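Local coordinates for Iron(III) ABC transporter, periplasmic iron-compound-binding protein (Vibrio cholerae, PDB 3TEF) that probably binds iron-loaded catecholate siderophores in the periplasm and delivers them to an ABC transporter for uptake, at residues Ala29-Asp34 and Val267-Gln272; Ser66-Asp71 and Gly86-Lys91; Gln154-Ala159 and Gly186-Val191; Ser204-Arg209 and Asn238-Ala243. All blocks are in the same frame, centred on the assembly; numbering follows the deposited sequence.

Contact 1: Ala29-Asp34 and Val267-Gln272; sequences ALDAID and VKATEQ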
loop_
_atom_site.group_PDB
_atom_site.type_symbol
_atom_site.label_atom_id
_atom_site.label_comp_id
_atom_site.label_asym_id
_atom_site.label_seq_id
_atom_site.Cartn_x
_atom_site.Cartn_y
_atom_site.Cartn_z
ATOM N N ALA A 29 -7.088 -2.011 -3.373
ATOM C CA ALA A 29 -8.265 -2.864 -3.493
ATOM C C ALA A 29 -8.452 -3.321 -4.948
ATOM O O ALA A 29 -8.674 -4.502 -5.215
ATOM C CB ALA A 29 -9.505 -2.130 -2.999
ATOM N N LEU A 30 -8.333 -2.384 -5.881
ATOM C CA LEU A 30 -8.468 -2.718 -7.304
ATOM C C LEU A 30 -7.381 -3.713 -7.772
ATOM O O LEU A 30 -7.673 -4.698 -8.464
ATOM C CB LEU A 30 -8.470 -1.434 -8.143
ATOM C CG LEU A 30 -8.711 -1.606 -9.649
ATOM C CD1 LEU A 30 -9.971 -2.403 -9.932
ATOM C CD2 LEU A 30 -8.798 -0.234 -10.304
ATOM N N ASP A 31 -6.133 -3.467 -7.373
ATOM C CA ASP A 31 -5.018 -4.386 -7.621
ATOM C C ASP A 31 -5.351 -5.808 -7.159
ATOM O O ASP A 31 -5.296 -6.750 -7.947
ATOM C CB ASP A 31 -3.771 -3.828 -6.917
ATOM C CG ASP A 31 -2.575 -4.759 -6.929
ATOM O OD1 ASP A 31 -2.684 -5.999 -7.114
ATOM O OD2 ASP A 31 -1.486 -4.217 -6.692
ATOM N N ALA A 32 -5.713 -5.981 -5.888
ATOM C CA ALA A 32 -5.932 -7.339 -5.402
ATOM C C ALA A 32 -7.154 -7.972 -6.067
ATOM O O ALA A 32 -7.135 -9.142 -6.459
ATOM C CB ALA A 32 -6.060 -7.356 -3.869
ATOM N N ILE A 33 -8.203 -7.181 -6.239
ATOM C CA ILE A 33 -9.435 -7.682 -6.845
ATOM C C ILE A 33 -9.197 -8.121 -8.299
ATOM O O ILE A 33 -9.530 -9.241 -8.684
ATOM C CB ILE A 33 -10.590 -6.665 -6.705
ATOM C CG1 ILE A 33 -11.120 -6.701 -5.262
ATOM C CG2 ILE A 33 -11.698 -6.968 -7.693
ATOM C CD1 ILE A 33 -12.087 -5.586 -4.906
ATOM N N ASP A 34 -8.584 -7.259 -9.089
ATOM C CA ASP A 34 -8.250 -7.635 -10.453
ATOM C C ASP A 34 -7.290 -8.832 -10.505
ATOM O O ASP A 34 -7.472 -9.736 -11.315
ATOM C CB ASP A 34 -7.682 -6.442 -11.216
ATOM C CG ASP A 34 -7.283 -6.807 -12.626
ATOM O OD1 ASP A 34 -8.175 -6.873 -13.491
ATOM O OD2 ASP A 34 -6.082 -7.037 -12.848
ATOM N N VAL A 267 -1.971 -7.114 -4.487
ATOM C CA VAL A 267 -1.172 -8.297 -4.825
ATOM C C VAL A 267 0.092 -7.923 -5.614
ATOM O O VAL A 267 1.217 -8.228 -5.187
ATOM C CB VAL A 267 -2.025 -9.359 -5.545
ATOM C CG1 VAL A 267 -1.155 -10.492 -6.111
ATOM C CG2 VAL A 267 -3.114 -9.892 -4.595
ATOM N N LYS A 268 -0.083 -7.232 -6.736
ATOM C CA LYS A 268 1.062 -6.798 -7.534
ATOM C C LYS A 268 1.920 -5.842 -6.718
ATOM O O LYS A 268 3.145 -5.865 -6.804
ATOM C CB LYS A 268 0.614 -6.104 -8.823
ATOM C CG LYS A 268 -0.307 -6.936 -9.698
ATOM C CD LYS A 268 0.315 -8.252 -10.061
ATOM C CE LYS A 268 -0.515 -8.983 -11.105
ATOM N NZ LYS A 268 0.286 -10.041 -11.788
ATOM N N ALA A 269 1.265 -5.014 -5.902
ATOM C CA ALA A 269 1.983 -4.065 -5.073
ATOM C C ALA A 269 2.920 -4.778 -4.116
ATOM O O ALA A 269 4.089 -4.407 -3.978
ATOM C CB ALA A 269 0.985 -3.179 -4.296
ATOM N N THR A 270 2.411 -5.825 -3.477
ATOM C CA THR A 270 3.185 -6.552 -2.487
ATOM C C THR A 270 4.324 -7.295 -3.165
ATOM O O THR A 270 5.428 -7.348 -2.643
ATOM C CB THR A 270 2.303 -7.505 -1.672
ATOM O OG1 THR A 270 1.306 -6.740 -0.985
ATOM C CG2 THR A 270 3.149 -8.259 -0.659
ATOM N N GLU A 271 4.057 -7.837 -4.344
ATOM C CA GLU A 271 5.127 -8.463 -5.120
ATOM C C GLU A 271 6.223 -7.477 -5.496
ATOM O O GLU A 271 7.416 -7.814 -5.453
ATOM C CB GLU A 271 4.549 -9.176 -6.333
ATOM C CG GLU A 271 3.763 -10.390 -5.887
ATOM C CD GLU A 271 3.034 -11.072 -7.008
ATOM O OE1 GLU A 271 2.735 -10.412 -8.025
ATOM O OE2 GLU A 271 2.758 -12.279 -6.869
ATOM N N GLN A 272 5.826 -6.248 -5.818
ATOM C CA GLN A 272 6.792 -5.188 -6.079
ATOM C C GLN A 272 7.581 -4.770 -4.835
ATOM O O GLN A 272 8.779 -4.495 -4.925
ATOM C CB GLN A 272 6.116 -3.970 -6.717
ATOM C CG GLN A 272 7.081 -2.872 -7.139
ATOM C CD GLN A 272 7.977 -3.297 -8.285
ATOM O OE1 GLN A 272 7.489 -3.717 -9.333
ATOM N NE2 GLN A 272 9.290 -3.220 -8.081
#
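The carboxylate of D31 is the flat group that joins the two helices, and it turns both oxygens toward the opening turn of helix 267-279. OD1 accepts from K268 N at 2.9 Å and OD2 from A269 N at 3.0 Å. Each oxygen uses its syn lone pair, so the two N-H groups enter on the side where the oxygens face one another. The K268 bond is the straighter, at 157°. The aliphatic start of K268 runs past the same group, its CB 3.5 Å from D31 OD2, while its ammonium end leads away to the surface. With CG opposite the backbone N (chi1 172°), the D31 side chain extends from its own helix to these amides. Aspartate suits this buried place because first-turn N-H groups have no carbonyl of a preceding turn to bond, and the positive end of the helix dipole probably favours its negative charge. A side chain of one helix thus takes up N-H groups in the first turn of another. Helix 27-35 follows strand 22-25 of the N-terminal lobe, whereas helix 267-279 ends the chain; the axes of 29-34 and 267-272 run 101° apart and pass at 8.4 Å. Beside the polar grip, the small A32 admits V267, whose CG2 rests 4.0 Å from A32 CB. W121 and L124 of helix 113-128 extend this apolar side, and Y52 OH gives D31 OD2 a further, weak hydrogen bond.

Contact 2: Ser66-Asp71 and Gly86-Lys91; sequences SLFEPD and GPRASK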
loop_
_atom_site.group_PDB
_atom_site.type_symbol
_atom_site.label_atom_id
_atom_site.label_comp_id
_atom_site.label_asym_id
_atom_site.label_seq_id
_atom_site.Cartn_x
_atom_site.Cartn_y
_atom_site.Cartn_z
ATOM N N SER A 66 -13.082 9.622 -6.447
ATOM C CA SER A 66 -11.632 9.683 -6.317
ATOM C C SER A 66 -11.189 8.683 -5.266
ATOM O O SER A 66 -12.010 7.935 -4.758
ATOM C CB SER A 66 -11.186 11.085 -5.913
ATOM O OG SER A 66 -11.570 11.375 -4.574
ATOM N N LEU A 67 -9.892 8.659 -4.957
ATOM C CA LEU A 67 -9.390 7.775 -3.910
ATOM C C LEU A 67 -9.972 8.141 -2.558
ATOM O O LEU A 67 -10.086 7.289 -1.685
ATOM C CB LEU A 67 -7.864 7.828 -3.818
ATOM C CG LEU A 67 -7.055 7.429 -5.056
ATOM C CD1 LEU A 67 -5.568 7.391 -4.692
ATOM C CD2 LEU A 67 -7.500 6.089 -5.630
ATOM N N PHE A 68 -10.320 9.414 -2.391
ATOM C CA PHE A 68 -10.775 9.914 -1.087
ATOM C C PHE A 68 -12.288 10.121 -1.001
ATOM O O PHE A 68 -12.896 9.919 0.066
ATOM C CB PHE A 68 -10.087 11.248 -0.771
ATOM C CG PHE A 68 -8.599 11.139 -0.600
ATOM C CD1 PHE A 68 -8.057 10.846 0.637
ATOM C CD2 PHE A 68 -7.751 11.324 -1.677
ATOM C CE1 PHE A 68 -6.690 10.739 0.799
ATOM C CE2 PHE A 68 -6.377 11.210 -1.523
ATOM C CZ PHE A 68 -5.848 10.931 -0.289
ATOM N N GLU A 69 -12.881 10.548 -2.114
ATOM C CA GLU A 69 -14.266 11.016 -2.148
ATOM C C GLU A 69 -15.132 10.206 -3.104
ATOM O O GLU A 69 -15.076 10.402 -4.324
ATOM C CB GLU A 69 -14.310 12.481 -2.587
ATOM C CG GLU A 69 -13.546 13.430 -1.688
ATOM C CD GLU A 69 -14.409 13.999 -0.580
ATOM O OE1 GLU A 69 -15.107 13.208 0.103
ATOM O OE2 GLU A 69 -14.412 15.243 -0.408
ATOM N N PRO A 70 -15.953 9.308 -2.559
ATOM C CA PRO A 70 -16.842 8.496 -3.391
ATOM C C PRO A 70 -17.898 9.356 -4.077
ATOM O O PRO A 70 -18.342 10.365 -3.514
ATOM C CB PRO A 70 -17.509 7.551 -2.372
ATOM C CG PRO A 70 -16.575 7.537 -1.198
ATOM C CD PRO A 70 -16.065 8.950 -1.133
ATOM N N ASP A 71 -18.277 8.959 -5.284
ATOM C CA ASP A 71 -19.408 9.547 -5.987
ATOM C C ASP A 71 -20.632 8.718 -5.614
ATOM O O ASP A 71 -20.956 7.733 -6.271
ATOM C CB ASP A 71 -19.173 9.514 -7.497
ATOM C CG ASP A 71 -20.313 10.152 -8.279
ATOM O OD1 ASP A 71 -21.412 10.344 -7.703
ATOM O OD2 ASP A 71 -20.107 10.451 -9.472
ATOM N N GLY A 86 -10.454 1.352 -0.071
ATOM C CA GLY A 86 -9.174 1.434 0.614
ATOM C C GLY A 86 -9.256 2.381 1.802
ATOM O O GLY A 86 -10.303 2.962 2.074
ATOM N N PRO A 87 -8.142 2.552 2.514
ATOM C CA PRO A 87 -8.210 3.362 3.734
ATOM C C PRO A 87 -8.458 4.848 3.449
ATOM O O PRO A 87 -8.990 5.545 4.304
ATOM C CB PRO A 87 -6.832 3.151 4.379
ATOM C CG PRO A 87 -5.959 2.647 3.270
ATOM C CD PRO A 87 -6.853 1.851 2.378
ATOM N N ARG A 88 -8.084 5.324 2.266
ATOM C CA ARG A 88 -8.241 6.740 1.947
ATOM C C ARG A 88 -9.702 7.198 1.960
ATOM O O ARG A 88 -10.003 8.351 2.296
ATOM C CB ARG A 88 -7.600 7.058 0.591
ATOM C CG ARG A 88 -6.093 7.148 0.678
ATOM C CD ARG A 88 -5.486 7.347 -0.697
ATOM N NE ARG A 88 -4.041 7.524 -0.623
ATOM C CZ ARG A 88 -3.152 6.534 -0.635
ATOM N NH1 ARG A 88 -3.549 5.272 -0.697
ATOM N NH2 ARG A 88 -1.858 6.816 -0.572
ATOM N N ALA A 89 -10.612 6.289 1.622
ATOM C CA ALA A 89 -12.034 6.632 1.515
ATOM C C ALA A 89 -12.811 6.257 2.776
ATOM O O ALA A 89 -14.034 6.347 2.804
ATOM C CB ALA A 89 -12.656 5.926 0.322
ATOM N N SER A 90 -12.096 5.827 3.804
ATOM C CA SER A 90 -12.761 5.192 4.940
ATOM C C SER A 90 -13.652 6.129 5.744
ATOM O O SER A 90 -14.562 5.666 6.423
ATOM C CB SER A 90 -11.750 4.447 5.829
ATOM O OG SER A 90 -10.785 5.328 6.367
ATOM N N LYS A 91 -13.424 7.439 5.670
ATOM C CA LYS A 91 -14.306 8.356 6.391
ATOM C C LYS A 91 -15.712 8.309 5.810
ATOM O O LYS A 91 -16.672 8.764 6.443
ATOM C CB LYS A 91 -13.774 9.793 6.388
ATOM C CG LYS A 91 -12.422 9.968 7.070
ATOM C CD LYS A 91 -12.050 11.450 7.217
ATOM C CE LYS A 91 -12.226 12.234 5.913
ATOM N NZ LYS A 91 -11.305 11.794 4.797
HETATM O O HOH W 1 -9.659 4.550 -0.916
#
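L67 and F68 meet R88 and A89 from a turn that S66 holds in shape: S66 OG accepts from F68 N at 3.2 Å and from E69 N at 2.9 Å, the first bond an ST turn and the second an ST motif. Next, L67 lies side by side with R88, its CD1 4.0 Å from R88 CD, a pairing of one apolar chain with the methylenes of another. Its carbonyl faces the opposite loop, where one water donates to L67 O and weakly accepts from A89 N, bridging the two backbones. F68 then brings its ring across the arginine. R88 CD sits over one face, 4.1 Å from the centroid and 29° off the normal, a CH-pi contact. The guanidinium itself does not stack on this ring: the planes are 81° apart, and F68 CZ touches its edge in plane, so the phenyl packs on the hydrocarbon part of the chain. An extended run from CG to NE carries the charged end onward to Y261, which supplies a carbonyl acceptor and a cation-pi partner. Further along, P70 turns to I25, and D71 is the N-cap of helix 72-77, bonding T74 N. R88 NH2 also comes near R177, and such a basic cluster is consistent with a site for an anionic ferric catecholate in the cleft between the lobes, where class III periplasmic binding proteins hold their ligands.

Contact 3: Gln154-Ala159 and Gly186-Val191; sequences QHKSDA and GFSETV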
loop_
_atom_site.group_PDB
_atom_site.type_symbol
_atom_site.label_atom_id
_atom_site.label_comp_id
_atom_site.label_asym_id
_atom_site.label_seq_id
_atom_site.Cartn_x
_atom_site.Cartn_y
_atom_site.Cartn_z
ATOM N N GLN A 154 20.370 -11.573 9.746
ATOM C CA GLN A 154 21.664 -12.246 9.703
ATOM C C GLN A 154 22.767 -11.274 9.303
ATOM O O GLN A 154 23.955 -11.556 9.461
ATOM C CB GLN A 154 21.616 -13.430 8.732
ATOM C CG GLN A 154 20.671 -14.547 9.169
ATOM C CD GLN A 154 20.640 -15.716 8.194
ATOM O OE1 GLN A 154 21.100 -15.607 7.053
ATOM N NE2 GLN A 154 20.097 -16.844 8.644
ATOM N N HIS A 155 22.360 -10.129 8.772
ATOM C CA HIS A 155 23.273 -9.029 8.523
ATOM C C HIS A 155 22.673 -7.832 9.245
ATOM O O HIS A 155 22.549 -6.750 8.673
ATOM C CB HIS A 155 23.377 -8.746 7.022
ATOM C CG HIS A 155 23.645 -9.964 6.187
ATOM N ND1 HIS A 155 24.869 -10.596 6.162
ATOM C CD2 HIS A 155 22.846 -10.654 5.340
ATOM C CE1 HIS A 155 24.812 -11.629 5.337
ATOM N NE2 HIS A 155 23.596 -11.688 4.827
ATOM N N LYS A 156 22.293 -8.044 10.503
ATOM C CA LYS A 156 21.435 -7.103 11.218
ATOM C C LYS A 156 21.835 -5.650 11.012
ATOM O O LYS A 156 22.860 -5.199 11.522
ATOM C CB LYS A 156 21.369 -7.423 12.711
ATOM C CG LYS A 156 20.017 -7.094 13.349
ATOM C CD LYS A 156 19.502 -5.704 12.950
ATOM C CE LYS A 156 18.440 -5.769 11.839
ATOM N NZ LYS A 156 17.095 -6.151 12.378
ATOM N N SER A 157 21.014 -4.915 10.271
ATOM C CA SER A 157 21.315 -3.519 9.998
ATOM C C SER A 157 20.069 -2.646 9.975
ATOM O O SER A 157 18.950 -3.140 9.820
ATOM C CB SER A 157 22.100 -3.386 8.697
ATOM O OG SER A 157 23.359 -4.030 8.811
ATOM N N ASP A 158 20.289 -1.344 10.133
ATOM C CA ASP A 158 19.212 -0.374 10.265
ATOM C C ASP A 158 18.823 0.225 8.919
ATOM O O ASP A 158 19.601 0.216 7.964
ATOM C CB ASP A 158 19.627 0.741 11.232
ATOM C CG ASP A 158 20.863 1.495 10.760
ATOM O OD1 ASP A 158 21.971 0.919 10.817
ATOM O OD2 ASP A 158 20.736 2.664 10.332
ATOM N N ALA A 159 17.599 0.731 8.847
ATOM C CA ALA A 159 17.158 1.450 7.664
ATOM C C ALA A 159 16.379 2.673 8.094
ATOM O O ALA A 159 15.680 2.656 9.113
ATOM C CB ALA A 159 16.301 0.572 6.777
ATOM N N GLY A 186 12.506 -7.116 8.211
ATOM C CA GLY A 186 13.545 -7.379 9.191
ATOM C C GLY A 186 14.617 -6.329 9.412
ATOM O O GLY A 186 15.648 -6.618 10.026
ATOM N N PHE A 187 14.400 -5.111 8.926
ATOM C CA PHE A 187 15.320 -4.025 9.235
ATOM C C PHE A 187 15.047 -3.526 10.646
ATOM O O PHE A 187 13.950 -3.698 11.174
ATOM C CB PHE A 187 15.131 -2.858 8.263
ATOM C CG PHE A 187 15.674 -3.104 6.890
ATOM C CD1 PHE A 187 17.030 -3.005 6.635
ATOM C CD2 PHE A 187 14.817 -3.389 5.836
ATOM C CE1 PHE A 187 17.525 -3.217 5.371
ATOM C CE2 PHE A 187 15.307 -3.598 4.556
ATOM C CZ PHE A 187 16.661 -3.508 4.320
ATOM N N SER A 188 16.041 -2.894 11.258
ATOM C CA SER A 188 15.793 -2.150 12.486
ATOM C C SER A 188 15.760 -0.663 12.130
ATOM O O SER A 188 16.284 -0.260 11.090
ATOM C CB SER A 188 16.872 -2.446 13.537
ATOM O OG SER A 188 18.150 -2.029 13.085
ATOM N N GLU A 189 15.134 0.147 12.974
ATOM C CA GLU A 189 15.065 1.582 12.719
ATOM C C GLU A 189 16.404 2.249 13.015
ATOM O O GLU A 189 16.974 2.049 14.091
ATOM C CB GLU A 189 13.984 2.231 13.575
ATOM C CG GLU A 189 12.573 1.692 13.396
ATOM C CD GLU A 189 11.597 2.391 14.334
ATOM O OE1 GLU A 189 12.066 3.067 15.263
ATOM O OE2 GLU A 189 10.372 2.284 14.153
ATOM N N THR A 190 16.907 3.044 12.074
ATOM C CA THR A 190 18.104 3.839 12.328
ATOM C C THR A 190 17.856 4.668 13.572
ATOM O O THR A 190 18.610 4.598 14.537
ATOM C CB THR A 190 18.447 4.791 11.167
ATOM O OG1 THR A 190 18.629 4.043 9.962
ATOM C CG2 THR A 190 19.729 5.553 11.468
ATOM N N VAL A 191 16.787 5.455 13.552
ATOM C CA VAL A 191 16.356 6.144 14.761
ATOM C C VAL A 191 14.909 5.810 15.093
ATOM O O VAL A 191 14.015 5.979 14.265
ATOM C CB VAL A 191 16.579 7.684 14.707
ATOM C CG1 VAL A 191 16.891 8.152 13.300
ATOM C CG2 VAL A 191 15.382 8.439 15.324
#
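Residues 158-159 run parallel to 188-189, and three backbone bonds pass in ladder fashion between the two strands: S188 N to S157 O, A159 N to S188 O at 2.8 Å, and T190 N to A159 O. D158 CA also approaches S188 O at 3.0 Å, a CA-H...O contact. D158 and S188 face the same side of the sheet. There D158 OD2 accepts from T190 OG1 at 2.5 Å, a short bond made on the anti lone pair, and also from K214 N, so this one oxygen ties three chain segments together. Earlier in the segment, K156 curls back through bends at chi2, chi3 and chi4 to place NZ 2.8 Å from G186 O, in the turn that closes helix 180-184. G186 has a phi of 86°, a value easy for glycine. On the inner side A159 CB lies over one face of the F187 ring, 4.0 Å from its centroid, while S157 O meets that ring's edge. A methyl is small enough to let the phenyl lie close to the strand, and T215 touches both A159 and F187. This is a short parallel ladder in the mixed sheet of the C-terminal lobe, formed where the chain leaves the long interlobe helix 131-154 and begins strand 158-165.

Contact 4: Ser204-Arg209 and Asn238-Ala243; sequences SFEYIR and NDLVKA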
loop_
_atom_site.group_PDB
_atom_site.type_symbol
_atom_site.label_atom_id
_atom_site.label_comp_id
_atom_site.label_asym_id
_atom_site.label_seq_id
_atom_site.Cartn_x
_atom_site.Cartn_y
_atom_site.Cartn_z
ATOM N N SER A 204 15.071 16.521 7.614
ATOM C CA SER A 204 15.850 17.374 6.726
ATOM C C SER A 204 17.027 16.565 6.222
ATOM O O SER A 204 17.256 15.448 6.678
ATOM C CB SER A 204 16.368 18.581 7.499
ATOM O OG SER A 204 17.190 18.155 8.577
ATOM N N PHE A 205 17.778 17.117 5.278
ATOM C CA PHE A 205 18.975 16.427 4.818
ATOM C C PHE A 205 20.027 16.371 5.924
ATOM O O PHE A 205 20.802 15.421 6.016
ATOM C CB PHE A 205 19.535 17.078 3.555
ATOM C CG PHE A 205 18.701 16.832 2.333
ATOM C CD1 PHE A 205 18.569 15.554 1.811
ATOM C CD2 PHE A 205 18.052 17.880 1.696
ATOM C CE1 PHE A 205 17.798 15.327 0.676
ATOM C CE2 PHE A 205 17.283 17.657 0.568
ATOM C CZ PHE A 205 17.157 16.379 0.057
ATOM N N GLU A 206 20.044 17.389 6.772
ATOM C CA GLU A 206 20.967 17.415 7.893
ATOM C C GLU A 206 20.692 16.241 8.840
ATOM O O GLU A 206 21.620 15.622 9.362
ATOM C CB GLU A 206 20.872 18.753 8.635
ATOM C CG GLU A 206 21.502 19.945 7.882
ATOM C CD GLU A 206 20.648 20.485 6.730
ATOM O OE1 GLU A 206 19.585 19.901 6.417
ATOM O OE2 GLU A 206 21.048 21.509 6.132
ATOM N N TYR A 207 19.413 15.941 9.050
ATOM C CA TYR A 207 18.996 14.816 9.885
ATOM C C TYR A 207 19.444 13.479 9.279
ATOM O O TYR A 207 19.900 12.587 10.000
ATOM C CB TYR A 207 17.477 14.867 10.057
ATOM C CG TYR A 207 16.811 13.667 10.692
ATOM C CD1 TYR A 207 16.324 13.730 11.998
ATOM C CD2 TYR A 207 16.622 12.487 9.977
ATOM C CE1 TYR A 207 15.686 12.649 12.581
ATOM C CE2 TYR A 207 15.986 11.394 10.553
ATOM C CZ TYR A 207 15.522 11.483 11.853
ATOM O OH TYR A 207 14.881 10.407 12.429
ATOM N N ILE A 208 19.315 13.343 7.961
ATOM C CA ILE A 208 19.741 12.121 7.276
ATOM C C ILE A 208 21.249 11.933 7.417
ATOM O O ILE A 208 21.724 10.849 7.767
ATOM C CB ILE A 208 19.347 12.128 5.781
ATOM C CG1 ILE A 208 17.823 12.117 5.624
ATOM C CG2 ILE A 208 19.951 10.924 5.059
ATOM C CD1 ILE A 208 17.345 12.361 4.203
ATOM N N ARG A 209 21.998 13.000 7.164
ATOM C CA ARG A 209 23.456 12.962 7.276
ATOM C C ARG A 209 23.917 12.731 8.714
ATOM O O ARG A 209 24.796 11.907 8.965
ATOM C CB ARG A 209 24.067 14.252 6.719
ATOM C CG ARG A 209 25.562 14.412 6.973
ATOM C CD ARG A 209 26.363 13.260 6.394
ATOM N NE ARG A 209 27.790 13.405 6.683
ATOM C CZ ARG A 209 28.457 12.685 7.579
ATOM N NH1 ARG A 209 27.837 11.742 8.278
ATOM N NH2 ARG A 209 29.752 12.900 7.770
ATOM N N ASN A 238 22.299 14.914 -2.953
ATOM C CA ASN A 238 23.145 16.089 -2.827
ATOM C C ASN A 238 24.355 15.780 -1.958
ATOM O O ASN A 238 24.600 14.624 -1.626
ATOM C CB ASN A 238 22.351 17.257 -2.249
ATOM C CG ASN A 238 21.655 16.901 -0.949
ATOM O OD1 ASN A 238 22.151 16.092 -0.164
ATOM N ND2 ASN A 238 20.493 17.507 -0.718
ATOM N N ASP A 239 25.101 16.814 -1.584
ATOM C CA ASP A 239 26.317 16.634 -0.791
ATOM C C ASP A 239 26.078 15.959 0.560
ATOM O O ASP A 239 26.878 15.125 0.989
ATOM C CB ASP A 239 27.036 17.974 -0.584
ATOM C CG ASP A 239 27.431 18.635 -1.896
ATOM O OD1 ASP A 239 28.414 18.177 -2.520
ATOM O OD2 ASP A 239 26.761 19.611 -2.301
ATOM N N LEU A 240 24.989 16.321 1.233
ATOM C CA LEU A 240 24.712 15.787 2.564
ATOM C C LEU A 240 24.399 14.298 2.513
ATOM O O LEU A 240 24.778 13.537 3.408
ATOM C CB LEU A 240 23.555 16.537 3.220
ATOM C CG LEU A 240 23.826 18.003 3.546
ATOM C CD1 LEU A 240 22.595 18.648 4.165
ATOM C CD2 LEU A 240 25.019 18.120 4.479
ATOM N N VAL A 241 23.700 13.891 1.462
ATOM C CA VAL A 241 23.319 12.498 1.285
ATOM C C VAL A 241 24.518 11.650 0.852
ATOM O O VAL A 241 24.663 10.506 1.282
ATOM C CB VAL A 241 22.166 12.379 0.259
ATOM C CG1 VAL A 241 21.916 10.930 -0.117
ATOM C CG2 VAL A 241 20.902 13.021 0.825
ATOM N N LYS A 242 25.374 12.224 0.009
ATOM C CA LYS A 242 26.595 11.549 -0.444
ATOM C C LYS A 242 27.500 11.176 0.726
ATOM O O LYS A 242 28.197 10.159 0.690
ATOM C CB LYS A 242 27.381 12.452 -1.392
ATOM C CG LYS A 242 26.591 12.967 -2.567
ATOM C CD LYS A 242 26.237 11.859 -3.531
ATOM C CE LYS A 242 26.753 12.189 -4.919
ATOM N NZ LYS A 242 26.091 11.375 -5.972
ATOM N N ALA A 243 27.493 12.016 1.755
ATOM C CA ALA A 243 28.350 11.828 2.920
ATOM C C ALA A 243 27.831 10.716 3.820
ATOM O O ALA A 243 28.367 10.475 4.900
ATOM C CB ALA A 243 28.466 13.131 3.698
#
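This is a surface packing of two short helices on the C-terminal lobe: helix 205-211, which lies on the sheet through I208 against M160, V162 and L169, and helix 239-242, laid against it from outside. F205 is central. N238 ND2 stands 3.3 Å above the plane of its ring and over its centre, with the amide plane turned 77° from the ring. The nitrogen rather than the oxygen thus faces the phenyl, consistent with an N-H...pi interaction. N238 is also the N-cap of its helix, its OD1 accepting from V241 N at 3.1 Å. V241 CG2 comes to F205 CD1 at 3.6 Å, and L240 CD1 reaches F205 CB at 3.5 Å, so branched aliphatic chains pack against the ring and its CB, with F236 meeting the ring as well. The same L240 methyl lies across the end of E206. One turn on, R209 swings CG to the far side from its amide N (chi1 171°) and bends at chi2, laying its chain past L240 O. Its guanidinium has A243 O 3.4 Å above one face, near the centre, while NE lies 3.1 Å from A243 CB, an unusually close approach; alanine's small side chain lets the arginine lie against the helix end. S204 OG caps the other helix through Y207 N. The pair is ordinary packing between two N-capped helices on the outer layer of an alpha/beta lobe.

In the fold
Contacts 1 and 2 lie in the N-terminal lobe, although 267-272 comes from the last helix of the chain; contacts 3 and 4 lie in the C-terminal lobe. Contact 1 is the buried one and, along the chain, encloses the other three; its chemistry is a carboxylate satisfying helix N-H groups. Contact 2, partly buried, joins loops through an arginine chain, a ring and a water. Contact 3, also partly buried, relies on strand hydrogen bonds, whereas contact 4 at the surface relies on apolar and aromatic packing. These two share a strand: helix 205-211 of contact 4 packs on strand 158-165, which contact 3 begins, and V191 touches Y207. Contacts 2 and 3 lie on opposite sides of the chain's centre.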